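Local coordinates for protein 1,4-dihydroxy-2-naphthoyl-CoA hydrolase (Escherichia coli, PDB 1VH5) that hydrolyses 1,4-dihydroxy-2-naphthoyl-CoA to 1,4-dihydroxy-2-naphthoate and CoA in menaquinone biosynthesis, and also cleaves many other acyl-CoA thioesters, at residues R7-L11 and E12-A16. Residues are numbered along the deposited sequence; the frame is centred on the assembly and turned at random.
Sequences RKITL and EALNA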
loop_
_atom_site.group_PDB
_atom_site.type_symbol
_atom_site.label_atom_id
_atom_site.label_comp_id
_atom_site.label_asym_id
_atom_site.label_seq_id
_atom_site.Cartn_x
_atom_site.Cartn_y
_atom_site.Cartn_z
ATOM N N ARG A 7 -13.628 -20.109 10.233
ATOM C CA ARG A 7 -12.957 -20.050 11.522
ATOM C C ARG A 7 -13.680 -19.031 12.342
ATOM O O ARG A 7 -14.149 -18.023 11.830
ATOM C CB ARG A 7 -11.503 -19.597 11.391
ATOM C CG ARG A 7 -10.610 -20.413 10.485
ATOM C CD ARG A 7 -9.187 -19.914 10.457
ATOM N NE ARG A 7 -8.376 -20.461 9.378
ATOM C CZ ARG A 7 -7.660 -21.569 9.442
ATOM N NH1 ARG A 7 -6.959 -21.960 8.395
ATOM N NH2 ARG A 7 -7.617 -22.298 10.566
ATOM N N LYS A 8 -13.752 -19.278 13.645
ATOM C CA LYS A 8 -14.308 -18.277 14.549
ATOM C C LYS A 8 -13.167 -17.466 15.172
ATOM O O LYS A 8 -12.116 -17.994 15.519
ATOM C CB LYS A 8 -15.181 -18.945 15.628
ATOM C CG LYS A 8 -16.047 -17.967 16.430
ATOM C CD LYS A 8 -17.352 -17.638 15.705
ATOM C CE LYS A 8 -18.524 -18.481 16.200
ATOM N NZ LYS A 8 -19.735 -18.231 15.371
ATOM N N ILE A 9 -13.371 -16.167 15.264
ATOM C CA ILE A 9 -12.427 -15.283 15.935
ATOM C C ILE A 9 -13.186 -14.149 16.609
ATOM O O ILE A 9 -14.210 -13.700 16.103
ATOM C CB ILE A 9 -11.343 -14.767 14.918
ATOM C CG1 ILE A 9 -10.085 -14.303 15.652
ATOM C CG2 ILE A 9 -11.893 -13.681 13.972
ATOM C CD1 ILE A 9 -8.885 -14.108 14.710
ATOM N N THR A 10 -12.715 -13.731 17.783
ATOM C CA THR A 10 -13.242 -12.528 18.416
ATOM C C THR A 10 -12.519 -11.320 17.846
ATOM O O THR A 10 -11.420 -11.460 17.293
ATOM C CB THR A 10 -12.999 -12.540 19.927
ATOM O OG1 THR A 10 -11.610 -12.810 20.177
ATOM C CG2 THR A 10 -13.781 -13.681 20.602
ATOM N N LEU A 11 -13.120 -10.143 18.016
ATOM C CA LEU A 11 -12.459 -8.887 17.670
ATOM C C LEU A 11 -11.163 -8.725 18.447
ATOM O O LEU A 11 -10.158 -8.272 17.927
ATOM C CB LEU A 11 -13.376 -7.684 17.899
ATOM C CG LEU A 11 -14.340 -7.294 16.778
ATOM C CD1 LEU A 11 -15.156 -6.075 17.190
ATOM C CD2 LEU A 11 -13.671 -7.071 15.411
ATOM N N GLU A 12 -11.190 -9.127 19.713
ATOM C CA GLU A 12 -10.003 -9.111 20.543
ATOM C C GLU A 12 -8.820 -9.882 19.944
ATOM O O GLU A 12 -7.699 -9.366 19.898
ATOM C CB GLU A 12 -10.341 -9.690 21.924
ATOM C CG GLU A 12 -10.481 -8.657 23.026
ATOM C CD GLU A 12 -10.728 -9.319 24.362
ATOM O OE1 GLU A 12 -9.763 -9.880 24.938
ATOM O OE2 GLU A 12 -11.897 -9.314 24.810
ATOM N N ALA A 13 -9.051 -11.129 19.531
ATOM C CA ALA A 13 -7.967 -11.972 19.017
ATOM C C ALA A 13 -7.488 -11.476 17.638
ATOM O O ALA A 13 -6.300 -11.573 17.313
ATOM C CB ALA A 13 -8.385 -13.463 18.980
ATOM N N LEU A 14 -8.425 -10.927 16.866
ATOM C CA LEU A 14 -8.128 -10.298 15.573
ATOM C C LEU A 14 -7.170 -9.113 15.794
ATOM O O LEU A 14 -6.115 -9.010 15.168
ATOM C CB LEU A 14 -9.429 -9.804 14.941
ATOM C CG LEU A 14 -9.614 -9.564 13.455
ATOM C CD1 LEU A 14 -8.811 -10.601 12.684
ATOM C CD2 LEU A 14 -11.096 -9.620 13.067
ATOM N N ASN A 15 -7.523 -8.242 16.737
ATOM C CA ASN A 15 -6.709 -7.075 17.037
ATOM C C ASN A 15 -5.367 -7.401 17.675
ATOM O O ASN A 15 -4.406 -6.660 17.504
ATOM C CB ASN A 15 -7.509 -6.066 17.850
ATOM C CG ASN A 15 -8.437 -5.285 16.979
ATOM O OD1 ASN A 15 -8.011 -4.807 15.919
ATOM N ND2 ASN A 15 -9.713 -5.224 17.319
ATOM N N ALA A 16 -5.295 -8.532 18.391
ATOM C CA ALA A 16 -4.038 -8.958 18.983
ATOM C C ALA A 16 -2.971 -9.294 17.944
ATOM O O ALA A 16 -1.782 -9.212 18.227
ATOM C CB ALA A 16 -4.262 -10.142 19.921
#
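T10 OG1 accepts a hydrogen bond from A13 N at 3.1 Å, with an N-H...O angle of 158°, which identifies T10 as the N-cap of helix 11-16. The T10 chi1 of 52° tucks OG1 between the backbone N and the carbonyl carbon, turning the hydroxyl toward the first turn, where it also lies 3.5 Å from A13 CB. The same residue is used twice, since L14 N donates to T10 O at 3.1 Å, and the next bond of the helical series follows from N15 N to L11 O at 2.9 Å. The side chain of N15 reaches beyond the helix, its OD1 accepting from F30 N on strand 29-33.

An apolar contact between I9 and L14 bridges the cap. With the I9 chi1 at -158°, CG1 extends opposite the backbone N and rests 3.8 Å from A13 CB. Beyond it, I9 CD1 meets L14 CD1 at 4.1 Å. Within the helix, L11 CD2 approaches L14 CD2 more loosely, at 4.3 Å. I9, L11 and L14 all touch I33, while L14 also meets V70. The arrangement is a threonine N-cap with a hydrophobic staple between I9, just before the cap, and L14, four residues after it, where helix 11-16 packs on strand 29-33 and helix 57-74 of the hotdog fold, away from the substrate-binding residues.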